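PDB 3PPE: vascular endothelial cadherin from Gallus gallus, which mediates calcium-dependent homophilic adhesion between endothelial cells and helps couple actin fibres to their junctions, through an ectodomain of which this chain holds the first two cadherin domains. Local coordinates for residues Asn5-Ile9 with Lys89-Lys93; Ile9-Ile13 with Arg60-Glu64; Glu40-Phe46 with Lys66-Leu71; Ala101-Lys107 with Ser192-Thr196; Lys125-Glu129 with Thr141-Gln145. All coordinates share one frame; numbering follows the deposited sequence.

How the interactions relate
Interactions 1, 2 and 3 belong to the first cadherin domain, interactions 4 and 5 to the start of the second. Centres of 4 and 5 lie 33-34 Å from those of 1 and 3, but about 24 and 25 Å from that of interaction 2. Interactions 1 and 2 follow one another along strand 6-10 and share Ile-9. Interaction 3 falls between the segments of interaction 1 in sequence; strands 68-77 and 82-95 join them in one sheet, where Lys-93 pairs with Glu-68. Leu-61 packs interaction 2 onto interaction 3. Interactions 4 and 5, centres about 8 Å apart, are joined by pairing of strands 103-104 and 122-129. Interaction 2 binds calcium at the junction, where the ions rigidify the connection between domains.

Interaction 1: Asn5-Ile9 with Lys89-Lys93; sequences NRMHI and KFIIK
Met-7 meets Phe-90 and Ile-92 on the buried face of a parallel strand pair whose axes lie only 15° apart. CG of Met-7 stands anti to its carbonyl carbon and the chain runs out extended, which brings SD and CE obliquely up to the Phe-90 ring as a Met-aromatic contact, CE to Phe-90 CE2 3.9 Å. Farther along this face Ile-9 CG2 lies beside Ile-92 CG2 at 3.8 Å. Val-21, Leu-24 and Ile-55 cover the same side chains, and Trp-4 of the second subunit packs on Met-7 and meets the Phe-90 ring.

The backbone ladder is close: Lys-93 N donates to Met-7 O at 2.7 Å, while Met-7 N and Ile-9 N reach Ile-91 O and Lys-93 O. Asn-5 O is gripped from opposite faces of its plane by Ile-91 N and Arg-6 NH1. Beside it, Asn-5 ND2 reaches Lys-89 O at 2.9 Å, nearly straight at 170° and above the carbonyl plane.

The other face, with Arg-6, His-8, Ile-91 and Lys-93, is partly exposed. A bend at chi2 (-78°) lays the Arg-6 guanidinium over Ile-91 CD1, CZ 3.7 Å away. Lys-93 passes its CE 3.6 Å from Arg-6 NE, but its NZ is engaged in a salt bridge with Glu-68, which probably eases the nearness of two like charges. His-8 CD2 rests on Lys-93 CB.

This is the parallel pairing of first and last strands in a cadherin beta sandwich, here at the face where Trp-4 of the partner docks in the domain-swapped dimer.

Interaction 2: Ile9-Ile13 with Arg60-Glu64; sequences IREEI and RLDRE. With CA (calcium ion), chain C; CA (calcium ion), chain E.
Glu-11 and Glu-64 bridge two calcium ions, the first of chain C and the second of chain E, with carboxylates turned 50° apart. Glu-11 has CG between backbone N and carbonyl carbon (chi1 63°) and is otherwise extended, which puts OE1 on the first calcium and OE2 on the second, the latter bond 2.3 Å. Glu-64 instead curls at chi2; its OE1 touches both ions, 2.3 Å to the first, and its OE2 joins OE1 on the second. Arg-63 N donates to Glu-11 OE1 from above the carboxylate plane.

Asp-62 OD1 binds the first calcium at 2.3 Å and also accepts Glu-64 N at 3.0 Å, an Asx turn that positions two ligands of the same ion. Glu-12 N donates to Leu-61 O at 2.7 Å. The Glu-12 side chain starts out away from residues 60-64 but bends at chi2 (-69°), returning OE1 to the first calcium at 2.5 Å. Its OE2 pairs with Arg-60 NH2 in a salt bridge whose modelled length is doubtfully short. Water 1 ties Arg-10 O, Ile-13 N and Leu-61 N together. Arg-63 NH2 bridges to Glu-64 OE2, on its anti lone pair, while Arg-63 NE bonds Asp-96.

Leu-61 to Glu-64 spell the cadherin LDRE motif. Asp-99 completes the protein ligands of the first ion; Asp-96, Ile-97, Asp-99 and Asp-132 serve the second. Leu-61 turns inward, CD1 3.7 Å from Ile-9 CG2, so the calcium loop between strands 54-57 and 68-77 sits against the end of strand 6-10 and Val-94 of strand 82-95.

Interaction 3: Glu40-Phe46 with Lys66-Leu71; sequences ESANTIF and KAEYEL
Glu-40 carries the polar side of the contact with Lys-66 and Glu-70. Its chain leaves with CG beside the backbone N (chi1 -65°) and stays extended, reaching along strand 68-77. OE1 forms a salt bridge with Lys-66 NZ at 2.9 Å, the amine standing 43° above the carboxylate plane. OE2 takes Glu-70 N at 2.8 Å on its anti lone pair, and water 3 also donates to OE2. Held by both oxygens, the carboxylate has little freedom to rotate, and Lys-66 is likely to offset the like charge of Glu-70 close by.

Among backbone bonds, Glu-40 N donates to Glu-70 O at 2.9 Å. One glutamate thus serves both the N-H and the C=O of Glu-70, its side chain accepting much as a main-chain carbonyl would in an antiparallel pair, just where strand 33-39 ends. In this cadherin beta sandwich the loop 40-46 then leaves that sheet for strand 46-49. The loop closes on itself, Phe-46 N returning to Ser-41 O at 3.1 Å.

The aromatic contact is T-shaped. Phe-46 directs its edge at the face of Tyr-69, planes at 73° and centroids 4.9 Å apart, with CE1 of Phe-46 3.5 Å from Tyr-69 CG. Lys-66 CG covers the opposite face of Tyr-69, and Ile-45 CG2 lies over the centre of the Phe-46 ring.

Apolar packing fills in around the rings. Leu-71 CD2 meets Ala-42 CB at 4.0 Å, and Leu-61 and Ile-92, outside the two segments, also touch Phe-46. The other methyl, Leu-71 CD1, lies against a carbonyl instead, 3.4 Å from Glu-40 O.

Interaction 4: Ala101-Lys107 with Ser192-Thr196; sequences APIFVQK and SSTAT
Beside the calcium site at the start of the second cadherin domain, Pro-102 and Phe-104 meet Ser-193 and Ala-195; the ring of Pro-102 lies close to the calcium ligands Asp-130 and Asp-184. Ser-193 OG donates to Pro-102 O in a bond modelled at 2.5 Å, a doubtfully short length. Phe-104 N reaches Ser-192 O only weakly, at 3.4 Å.

Phe-104 is the apolar centre. With CG beside its backbone N (chi1 -79°), the ring lies against residues 193-195: Ala-195 CB sits over one face in a CH-pi contact, 4.0 Å from the ring centroid and 25° off the normal. At the ring edge CE1 comes 3.3 Å from Ser-193 O. Val-126, Ala-128, Val-180 and Ala-182 also touch this ring, which is therefore wedged between the two sheets of the beta sandwich.

Here the first strand of the domain changes sheets: 103-104 pairs antiparallel with 122-129, and after the bend at 105-107 strand 108-114 runs parallel to 194-202. Cutting Phe-104 back to an alanine would probably open a gap beneath this switch and strip Ala-195 CB of the face it packs on.

Beyond the bend Thr-196 N donates to Lys-107 O at 3.1 Å, nearly straight at 173°. Water 4 donates to Lys-107 O at 2.7 Å and meets Thr-196 OG1. On the exposed side, water 5 links Lys-107 NZ to Thr-194 O.

Interaction 5: Lys125-Glu129 with Thr141-Gln145; sequences KVTAE and TVTYQ
Ala-128 CB packs against Tyr-144 and Val-142, 4.1 Å from Tyr-144 CE2 and 4.2 Å from Val-142 CG1. Val-142 sets this methyl anti to its backbone N (chi1 -178°); its other branch, CG2, turns to Ala-128 O at 3.6 Å. The side chains of Val-126 and Tyr-144 run antiparallel alongside each other, Val-126 CG2 4.1 Å from Tyr-144 CD2. Ala-182 of strand 175-184 touches Ala-128, Val-142 and Tyr-144, while Phe-104 lies against Val-126 and Ala-128.

The two segments belong to facing sheets of the second cadherin domain's beta sandwich, 122-129 in one and 142-148 in the other. Their nearest CA atoms, Ala-128 and Val-142, are 7.1 Å apart, so side chains make the connection near the calcium end of the sandwich.

Tyr-144 spans that separation. CG anti to the carbonyl carbon (chi1 -63°) sends the ring toward the other strand, and the hydroxyl accepts Ala-128 N at 2.9 Å in an almost straight bond (172°). The donor lies at the ring edge, in its plane. A phenylalanine in place of Tyr-144 lacks the hydroxyl and would probably leave Ala-128 N without this acceptor and the ring less fixed.

At the polar rim Lys-125 curls forward along its own strand, NZ donating to Thr-127 OG1 at 2.9 Å and to Val-126 O at 3.0 Å. The same ammonium also bonds Ser-158 O, and Tyr-144 N is held by Asp-157.

Interaction 1: Asn5-Ile9 with Lys89-Lys93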
# COMPACT_ATOMS: atom_id res chain seq x y z
N ASN A 5 6.21 12.30 5.11
CA ASN A 5 6.29 11.39 6.28
C ASN A 5 4.93 10.87 6.73
O ASN A 5 4.46 11.16 7.82
CB ASN A 5 7.06 12.02 7.45
CG ASN A 5 6.41 13.28 7.97
OD1 ASN A 5 5.81 14.07 7.21
ND2 ASN A 5 6.53 13.51 9.29
N ARG A 6 4.31 10.10 5.85
CA ARG A 6 2.96 9.62 5.99
C ARG A 6 2.88 8.22 5.38
O ARG A 6 3.55 7.92 4.39
CB ARG A 6 2.00 10.49 5.18
CG ARG A 6 1.80 11.90 5.66
CD ARG A 6 0.84 11.97 6.86
NE ARG A 6 0.67 13.33 7.36
CZ ARG A 6 1.53 13.98 8.16
NH1 ARG A 6 2.67 13.40 8.56
NH2 ARG A 6 1.24 15.23 8.56
N MET A 7 2.03 7.39 5.98
CA MET A 7 1.62 6.12 5.38
C MET A 7 0.10 6.16 5.37
O MET A 7 -0.51 6.88 6.16
CB MET A 7 2.12 4.93 6.20
CG MET A 7 3.65 4.85 6.33
SD MET A 7 4.17 3.33 7.08
CE MET A 7 5.93 3.64 7.18
N HIS A 8 -0.51 5.38 4.48
CA HIS A 8 -1.97 5.37 4.33
C HIS A 8 -2.39 3.94 4.25
O HIS A 8 -1.77 3.14 3.56
CB HIS A 8 -2.44 6.11 3.06
CG HIS A 8 -1.95 7.51 2.99
ND1 HIS A 8 -0.69 7.83 2.52
CD2 HIS A 8 -2.50 8.67 3.42
CE1 HIS A 8 -0.49 9.13 2.64
NE2 HIS A 8 -1.57 9.67 3.18
N ILE A 9 -3.43 3.65 4.99
CA ILE A 9 -4.07 2.33 4.96
C ILE A 9 -5.59 2.51 4.99
O ILE A 9 -6.13 3.30 5.75
CB ILE A 9 -3.58 1.39 6.09
CG1 ILE A 9 -4.37 0.07 6.08
CG2 ILE A 9 -3.61 2.09 7.47
CD1 ILE A 9 -3.77 -1.06 6.90
N LYS A 89 9.48 11.14 13.29
CA LYS A 89 8.03 11.14 13.44
C LYS A 89 7.29 10.99 12.11
O LYS A 89 7.65 11.59 11.11
CB LYS A 89 7.57 12.46 14.09
CG LYS A 89 7.99 12.68 15.54
CD LYS A 89 7.30 13.96 16.11
CE LYS A 89 8.18 15.22 16.03
NZ LYS A 89 8.78 15.67 17.37
N PHE A 90 6.19 10.23 12.13
CA PHE A 90 5.38 10.06 10.95
C PHE A 90 3.94 9.79 11.37
O PHE A 90 3.66 9.50 12.55
CB PHE A 90 5.96 8.97 9.99
CG PHE A 90 5.88 7.55 10.52
CD1 PHE A 90 6.81 7.07 11.45
CD2 PHE A 90 4.89 6.68 10.05
CE1 PHE A 90 6.74 5.75 11.94
CE2 PHE A 90 4.81 5.38 10.51
CZ PHE A 90 5.72 4.90 11.47
N ILE A 91 3.03 9.88 10.41
CA ILE A 91 1.63 9.59 10.70
C ILE A 91 1.16 8.49 9.77
O ILE A 91 1.44 8.51 8.58
CB ILE A 91 0.76 10.89 10.59
CG1 ILE A 91 1.10 11.84 11.75
CG2 ILE A 91 -0.75 10.55 10.54
CD1 ILE A 91 0.55 13.34 11.66
N ILE A 92 0.48 7.51 10.35
CA ILE A 92 -0.25 6.52 9.59
C ILE A 92 -1.69 7.06 9.50
O ILE A 92 -2.37 7.19 10.51
CB ILE A 92 -0.23 5.10 10.27
CG1 ILE A 92 1.21 4.50 10.28
CG2 ILE A 92 -1.17 4.17 9.48
CD1 ILE A 92 1.32 3.21 11.13
N LYS A 93 -2.13 7.38 8.28
CA LYS A 93 -3.48 7.94 8.02
C LYS A 93 -4.41 6.81 7.62
O LYS A 93 -4.03 5.99 6.81
CB LYS A 93 -3.40 8.90 6.82
CG LYS A 93 -2.64 10.18 7.13
CD LYS A 93 -3.59 11.30 7.55
CE LYS A 93 -2.83 12.57 7.97
NZ LYS A 93 -3.79 13.58 8.53

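Interaction 2: Ile9-Ile13 with Arg60-Glu64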
# COMPACT_ATOMS: atom_id res chain seq x y z
N ILE A 9 -3.43 3.65 4.99
CA ILE A 9 -4.07 2.33 4.96
C ILE A 9 -5.59 2.51 4.99
O ILE A 9 -6.13 3.30 5.75
CB ILE A 9 -3.58 1.39 6.09
CG1 ILE A 9 -4.37 0.07 6.08
CG2 ILE A 9 -3.61 2.09 7.47
CD1 ILE A 9 -3.77 -1.06 6.90
N ARG A 10 -6.27 1.79 4.11
CA ARG A 10 -7.72 1.83 3.99
C ARG A 10 -8.40 1.26 5.22
O ARG A 10 -7.95 0.26 5.77
CB ARG A 10 -8.11 1.05 2.72
CG ARG A 10 -9.42 1.50 2.08
CD ARG A 10 -9.71 0.78 0.75
NE ARG A 10 -10.12 -0.63 0.92
CZ ARG A 10 -9.40 -1.70 0.58
NH1 ARG A 10 -8.18 -1.59 0.05
NH2 ARG A 10 -9.91 -2.92 0.78
N GLU A 11 -9.50 1.88 5.67
CA GLU A 11 -10.26 1.31 6.77
C GLU A 11 -11.09 0.15 6.30
O GLU A 11 -11.37 0.02 5.10
CB GLU A 11 -11.18 2.36 7.43
CG GLU A 11 -12.24 2.89 6.45
CD GLU A 11 -13.40 3.59 7.13
OE1 GLU A 11 -13.73 3.26 8.30
OE2 GLU A 11 -14.00 4.46 6.48
N GLU A 12 -11.48 -0.71 7.25
CA GLU A 12 -12.49 -1.79 7.04
C GLU A 12 -12.07 -2.85 5.99
O GLU A 12 -12.89 -3.40 5.27
CB GLU A 12 -13.86 -1.18 6.66
CG GLU A 12 -14.33 -0.02 7.54
CD GLU A 12 -14.69 -0.39 8.98
OE1 GLU A 12 -15.20 0.51 9.69
OE2 GLU A 12 -14.48 -1.53 9.45
N ILE A 13 -10.77 -3.11 5.93
CA ILE A 13 -10.23 -4.10 5.01
C ILE A 13 -10.62 -5.52 5.42
O ILE A 13 -10.39 -5.93 6.56
CB ILE A 13 -8.70 -4.01 4.91
CG1 ILE A 13 -8.28 -2.67 4.32
CG2 ILE A 13 -8.15 -5.16 4.08
CD1 ILE A 13 -6.80 -2.37 4.45
N ARG A 60 -8.34 -4.91 11.72
CA ARG A 60 -9.14 -4.10 10.83
C ARG A 60 -9.37 -2.75 11.51
O ARG A 60 -9.58 -2.69 12.74
CB ARG A 60 -10.48 -4.75 10.55
CG ARG A 60 -10.38 -5.96 9.66
CD ARG A 60 -11.76 -6.50 9.38
NE ARG A 60 -12.61 -5.44 8.83
CZ ARG A 60 -13.59 -4.81 9.48
NH1 ARG A 60 -13.92 -5.12 10.74
NH2 ARG A 60 -14.26 -3.87 8.85
N LEU A 61 -9.32 -1.69 10.72
CA LEU A 61 -9.39 -0.34 11.22
C LEU A 61 -10.73 0.38 10.85
O LEU A 61 -11.28 0.18 9.79
CB LEU A 61 -8.20 0.47 10.67
CG LEU A 61 -6.80 -0.11 10.97
CD1 LEU A 61 -5.74 0.62 10.15
CD2 LEU A 61 -6.52 -0.06 12.48
N ASP A 62 -11.19 1.24 11.74
CA ASP A 62 -12.38 2.03 11.47
C ASP A 62 -11.97 3.47 11.56
O ASP A 62 -11.70 3.95 12.65
CB ASP A 62 -13.43 1.70 12.53
CG ASP A 62 -14.74 2.46 12.34
OD1 ASP A 62 -14.91 3.20 11.33
OD2 ASP A 62 -15.59 2.30 13.21
N ARG A 63 -11.92 4.17 10.43
CA ARG A 63 -11.59 5.61 10.44
C ARG A 63 -12.53 6.43 11.35
O ARG A 63 -12.12 7.43 11.95
CB ARG A 63 -11.59 6.18 9.01
CG ARG A 63 -10.93 7.54 8.87
CD ARG A 63 -11.56 8.31 7.69
NE ARG A 63 -12.98 8.63 7.98
CZ ARG A 63 -13.36 9.70 8.70
NH1 ARG A 63 -12.45 10.52 9.17
NH2 ARG A 63 -14.63 9.91 8.98
N GLU A 64 -13.76 5.99 11.48
CA GLU A 64 -14.73 6.72 12.31
C GLU A 64 -14.48 6.56 13.82
O GLU A 64 -15.01 7.32 14.62
CB GLU A 64 -16.17 6.33 11.95
CG GLU A 64 -16.67 6.99 10.66
CD GLU A 64 -16.07 6.43 9.39
OE1 GLU A 64 -16.12 5.19 9.16
OE2 GLU A 64 -15.57 7.23 8.58
CA CA C . -15.83 2.90 9.28
CA CA E . -15.90 5.83 6.51
O HOH W 1 -8.57 -1.87 7.67
O HOH W 2 -18.13 2.95 10.17

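Interaction 3: Glu40-Phe46 with Lys66-Leu71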
# COMPACT_ATOMS: atom_id res chain seq x y z
N GLU A 40 1.45 5.64 18.76
CA GLU A 40 0.04 5.22 18.89
C GLU A 40 -0.24 3.87 18.23
O GLU A 40 -0.12 3.73 17.02
CB GLU A 40 -0.91 6.29 18.32
CG GLU A 40 -0.89 7.60 19.11
CD GLU A 40 -1.95 8.58 18.56
OE1 GLU A 40 -2.95 8.82 19.28
OE2 GLU A 40 -1.81 9.02 17.42
N SER A 41 -0.58 2.88 19.08
CA SER A 41 -0.78 1.48 18.69
C SER A 41 0.43 0.87 17.98
O SER A 41 0.28 -0.11 17.25
CB SER A 41 -2.07 1.34 17.82
OG SER A 41 -3.20 1.80 18.56
N ALA A 42 1.62 1.46 18.18
CA ALA A 42 2.87 0.83 17.70
C ALA A 42 3.08 -0.51 18.41
O ALA A 42 2.95 -0.58 19.64
CB ALA A 42 4.08 1.74 17.95
N ASN A 43 3.44 -1.55 17.66
CA ASN A 43 3.75 -2.86 18.23
C ASN A 43 2.52 -3.65 18.74
O ASN A 43 2.67 -4.77 19.24
CB ASN A 43 4.87 -2.78 19.32
CG ASN A 43 6.08 -2.03 18.83
OD1 ASN A 43 6.75 -2.47 17.89
ND2 ASN A 43 6.32 -0.85 19.40
N THR A 44 1.32 -3.06 18.62
CA THR A 44 0.06 -3.76 18.90
C THR A 44 -0.68 -3.88 17.57
O THR A 44 -0.63 -4.94 16.91
CB THR A 44 -0.80 -3.06 19.99
OG1 THR A 44 -0.99 -1.68 19.67
CG2 THR A 44 -0.18 -3.17 21.40
N ILE A 45 -1.28 -2.80 17.10
CA ILE A 45 -1.92 -2.84 15.78
C ILE A 45 -0.90 -2.86 14.65
O ILE A 45 -1.04 -3.62 13.69
CB ILE A 45 -2.88 -1.63 15.59
CG1 ILE A 45 -3.99 -1.73 16.63
CG2 ILE A 45 -3.41 -1.52 14.09
CD1 ILE A 45 -5.00 -0.50 16.64
N PHE A 46 0.11 -2.00 14.77
CA PHE A 46 1.07 -1.81 13.70
C PHE A 46 2.37 -2.47 14.10
O PHE A 46 2.91 -2.18 15.16
CB PHE A 46 1.27 -0.31 13.46
CG PHE A 46 0.01 0.38 13.05
CD1 PHE A 46 -0.61 1.27 13.90
CD2 PHE A 46 -0.57 0.10 11.81
CE1 PHE A 46 -1.80 1.89 13.52
CE2 PHE A 46 -1.77 0.70 11.43
CZ PHE A 46 -2.38 1.59 12.31
N LYS A 66 -10.88 6.01 14.89
CA LYS A 66 -9.62 6.77 14.95
C LYS A 66 -9.10 6.97 13.55
O LYS A 66 -8.99 6.02 12.80
CB LYS A 66 -8.58 6.03 15.80
CG LYS A 66 -7.31 6.87 16.04
CD LYS A 66 -6.60 6.39 17.29
CE LYS A 66 -5.20 7.01 17.37
NZ LYS A 66 -5.22 8.48 17.59
N ALA A 67 -8.82 8.20 13.18
CA ALA A 67 -8.59 8.49 11.75
C ALA A 67 -7.11 8.53 11.37
O ALA A 67 -6.75 8.52 10.18
CB ALA A 67 -9.27 9.79 11.38
N GLU A 68 -6.24 8.61 12.37
CA GLU A 68 -4.79 8.61 12.12
C GLU A 68 -4.02 8.30 13.41
O GLU A 68 -4.59 8.37 14.50
CB GLU A 68 -4.33 9.94 11.49
CG GLU A 68 -4.42 11.10 12.43
CD GLU A 68 -3.96 12.42 11.79
OE1 GLU A 68 -4.44 12.75 10.67
OE2 GLU A 68 -3.17 13.14 12.43
N TYR A 69 -2.76 7.89 13.25
CA TYR A 69 -1.90 7.41 14.33
C TYR A 69 -0.52 8.07 14.16
O TYR A 69 0.06 8.00 13.09
CB TYR A 69 -1.72 5.89 14.28
CG TYR A 69 -3.01 5.08 14.45
CD1 TYR A 69 -3.88 4.86 13.36
CD2 TYR A 69 -3.35 4.55 15.68
CE1 TYR A 69 -5.10 4.12 13.54
CE2 TYR A 69 -4.52 3.81 15.85
CZ TYR A 69 -5.39 3.60 14.78
OH TYR A 69 -6.56 2.86 14.98
N GLU A 70 -0.03 8.69 15.23
CA GLU A 70 1.28 9.33 15.31
C GLU A 70 2.31 8.33 15.82
O GLU A 70 2.18 7.80 16.93
CB GLU A 70 1.21 10.57 16.24
CG GLU A 70 0.13 11.57 15.78
CD GLU A 70 0.22 12.96 16.41
OE1 GLU A 70 0.54 13.03 17.62
OE2 GLU A 70 -0.04 13.98 15.69
N LEU A 71 3.31 8.03 15.01
CA LEU A 71 4.34 7.11 15.43
C LEU A 71 5.74 7.71 15.24
O LEU A 71 5.88 8.75 14.59
CB LEU A 71 4.23 5.77 14.67
CG LEU A 71 3.15 4.74 15.06
CD1 LEU A 71 1.75 5.14 14.53
CD2 LEU A 71 3.54 3.44 14.41
O HOH W 3 -3.23 11.13 16.57

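Interaction 4: Ala101-Lys107 with Ser192-Thr196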
# COMPACT_ATOMS: atom_id res chain seq x y z
N ALA A 101 -24.20 6.15 6.33
CA ALA A 101 -25.28 6.92 5.69
C ALA A 101 -25.56 8.18 6.55
O ALA A 101 -25.18 8.23 7.73
CB ALA A 101 -26.54 6.05 5.53
N PRO A 102 -26.14 9.22 5.95
CA PRO A 102 -26.54 10.37 6.80
C PRO A 102 -27.64 9.98 7.75
O PRO A 102 -28.56 9.18 7.38
CB PRO A 102 -27.03 11.42 5.78
CG PRO A 102 -26.42 10.92 4.43
CD PRO A 102 -26.49 9.43 4.54
N ILE A 103 -27.56 10.49 8.99
CA ILE A 103 -28.58 10.20 10.00
C ILE A 103 -29.11 11.52 10.53
O ILE A 103 -28.34 12.43 10.84
CB ILE A 103 -28.05 9.31 11.17
CG1 ILE A 103 -27.58 7.93 10.67
CG2 ILE A 103 -29.12 9.07 12.25
CD1 ILE A 103 -26.46 7.39 11.51
N PHE A 104 -30.43 11.66 10.61
CA PHE A 104 -30.99 12.93 11.08
C PHE A 104 -30.55 13.26 12.48
O PHE A 104 -30.19 12.36 13.24
CB PHE A 104 -32.49 12.93 10.92
CG PHE A 104 -32.90 13.22 9.50
CD1 PHE A 104 -33.20 12.18 8.63
CD2 PHE A 104 -32.93 14.54 9.03
CE1 PHE A 104 -33.59 12.45 7.28
CE2 PHE A 104 -33.28 14.82 7.69
CZ PHE A 104 -33.62 13.74 6.83
N VAL A 105 -30.57 14.54 12.84
CA VAL A 105 -30.14 14.95 14.19
C VAL A 105 -31.26 14.86 15.24
O VAL A 105 -30.98 14.93 16.42
CB VAL A 105 -29.44 16.34 14.23
CG1 VAL A 105 -28.18 16.36 13.35
CG2 VAL A 105 -30.41 17.46 13.83
N GLN A 106 -32.51 14.68 14.80
CA GLN A 106 -33.69 14.57 15.68
C GLN A 106 -34.61 13.60 14.97
O GLN A 106 -34.66 13.59 13.74
CB GLN A 106 -34.49 15.89 15.82
CG GLN A 106 -33.70 17.08 16.32
CD GLN A 106 -34.41 18.39 16.23
OE1 GLN A 106 -35.68 18.48 16.21
NE2 GLN A 106 -33.62 19.43 16.22
N LYS A 107 -35.36 12.84 15.75
CA LYS A 107 -36.44 12.00 15.23
C LYS A 107 -37.59 12.80 14.60
O LYS A 107 -38.12 12.41 13.56
CB LYS A 107 -37.00 11.20 16.40
CG LYS A 107 -37.96 10.09 15.97
CD LYS A 107 -37.22 8.91 15.30
CE LYS A 107 -38.09 7.66 15.38
NZ LYS A 107 -37.64 6.60 14.41
N SER A 192 -30.88 5.38 10.32
CA SER A 192 -31.72 6.42 10.90
C SER A 192 -31.96 7.55 9.90
O SER A 192 -32.02 8.72 10.28
CB SER A 192 -31.08 6.98 12.18
OG SER A 192 -31.61 6.34 13.33
N SER A 193 -32.10 7.19 8.63
CA SER A 193 -31.93 8.14 7.54
C SER A 193 -33.27 8.75 7.13
O SER A 193 -33.37 9.40 6.09
CB SER A 193 -31.26 7.47 6.34
OG SER A 193 -29.88 7.28 6.56
N THR A 194 -34.29 8.52 7.95
CA THR A 194 -35.56 9.22 7.79
C THR A 194 -35.93 9.99 9.06
O THR A 194 -35.44 9.68 10.15
CB THR A 194 -36.70 8.24 7.45
OG1 THR A 194 -36.90 7.33 8.54
CG2 THR A 194 -36.38 7.46 6.19
N ALA A 195 -36.79 10.99 8.91
CA ALA A 195 -37.37 11.67 10.06
C ALA A 195 -38.74 12.26 9.71
O ALA A 195 -39.16 12.23 8.56
CB ALA A 195 -36.44 12.76 10.56
N THR A 196 -39.43 12.78 10.72
CA THR A 196 -40.73 13.41 10.52
C THR A 196 -40.61 14.88 10.78
O THR A 196 -39.90 15.32 11.71
CB THR A 196 -41.78 12.81 11.53
OG1 THR A 196 -41.83 11.39 11.36
CG2 THR A 196 -43.19 13.34 11.33
O HOH W 4 -39.72 10.28 13.00
O HOH W 5 -35.62 7.94 12.47

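Interaction 5: Lys125-Glu129 with Thr141-Gln145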
# COMPACT_ATOMS: atom_id res chain seq x y z
N LYS A 125 -35.68 24.04 8.68
CA LYS A 125 -34.54 23.33 8.12
C LYS A 125 -34.41 22.00 8.85
O LYS A 125 -34.54 21.94 10.07
CB LYS A 125 -33.23 24.11 8.29
CG LYS A 125 -32.06 23.48 7.47
CD LYS A 125 -30.72 24.07 7.82
CE LYS A 125 -29.55 23.36 7.08
NZ LYS A 125 -29.45 21.87 7.35
N VAL A 126 -34.20 20.93 8.10
CA VAL A 126 -33.85 19.64 8.71
C VAL A 126 -32.35 19.40 8.42
O VAL A 126 -31.79 20.00 7.49
CB VAL A 126 -34.77 18.44 8.24
CG1 VAL A 126 -36.26 18.76 8.53
CG2 VAL A 126 -34.60 18.06 6.73
N THR A 127 -31.71 18.53 9.20
CA THR A 127 -30.27 18.27 9.05
C THR A 127 -30.00 16.81 9.36
O THR A 127 -30.44 16.32 10.41
CB THR A 127 -29.45 19.12 10.07
OG1 THR A 127 -29.79 20.49 9.92
CG2 THR A 127 -27.89 18.98 9.87
N ALA A 128 -29.30 16.14 8.46
CA ALA A 128 -28.72 14.82 8.73
C ALA A 128 -27.20 14.92 8.62
O ALA A 128 -26.67 15.72 7.82
CB ALA A 128 -29.28 13.79 7.75
N GLU A 129 -26.49 14.15 9.45
CA GLU A 129 -25.02 14.19 9.46
C GLU A 129 -24.52 12.83 9.04
O GLU A 129 -25.11 11.81 9.36
CB GLU A 129 -24.45 14.53 10.85
CG GLU A 129 -25.01 15.78 11.51
CD GLU A 129 -24.59 15.90 12.97
OE1 GLU A 129 -24.62 14.88 13.73
OE2 GLU A 129 -24.21 17.03 13.36
N THR A 141 -21.36 13.90 1.66
CA THR A 141 -22.21 14.83 0.98
C THR A 141 -23.66 14.36 1.19
O THR A 141 -24.02 13.27 0.74
CB THR A 141 -21.92 14.83 -0.54
OG1 THR A 141 -20.58 15.29 -0.77
CG2 THR A 141 -22.85 15.79 -1.26
N VAL A 142 -24.49 15.18 1.82
CA VAL A 142 -25.85 14.77 2.19
C VAL A 142 -26.83 15.40 1.20
O VAL A 142 -26.70 16.57 0.86
CB VAL A 142 -26.20 15.23 3.62
CG1 VAL A 142 -27.63 14.75 4.03
CG2 VAL A 142 -25.11 14.80 4.70
N THR A 143 -27.82 14.62 0.76
CA THR A 143 -28.92 15.09 -0.08
C THR A 143 -30.25 14.69 0.60
O THR A 143 -30.27 13.79 1.43
CB THR A 143 -28.88 14.49 -1.55
OG1 THR A 143 -29.16 13.10 -1.49
CG2 THR A 143 -27.52 14.68 -2.17
N TYR A 144 -31.34 15.38 0.29
CA TYR A 144 -32.59 15.21 1.02
C TYR A 144 -33.75 15.03 0.03
O TYR A 144 -33.75 15.65 -1.02
CB TYR A 144 -32.86 16.46 1.86
CG TYR A 144 -31.84 16.76 2.94
CD1 TYR A 144 -30.72 17.54 2.67
CD2 TYR A 144 -31.98 16.22 4.22
CE1 TYR A 144 -29.75 17.82 3.67
CE2 TYR A 144 -31.01 16.50 5.26
CZ TYR A 144 -29.93 17.30 4.96
OH TYR A 144 -28.99 17.57 5.92
N GLN A 145 -34.76 14.24 0.43
CA GLN A 145 -35.94 14.04 -0.37
C GLN A 145 -37.13 14.01 0.61
O GLN A 145 -37.02 13.51 1.73
CB GLN A 145 -35.76 12.69 -1.13
CG GLN A 145 -36.91 12.22 -2.01
CD GLN A 145 -36.65 10.81 -2.65
OE1 GLN A 145 -35.66 10.10 -2.32
NE2 GLN A 145 -37.55 10.40 -3.55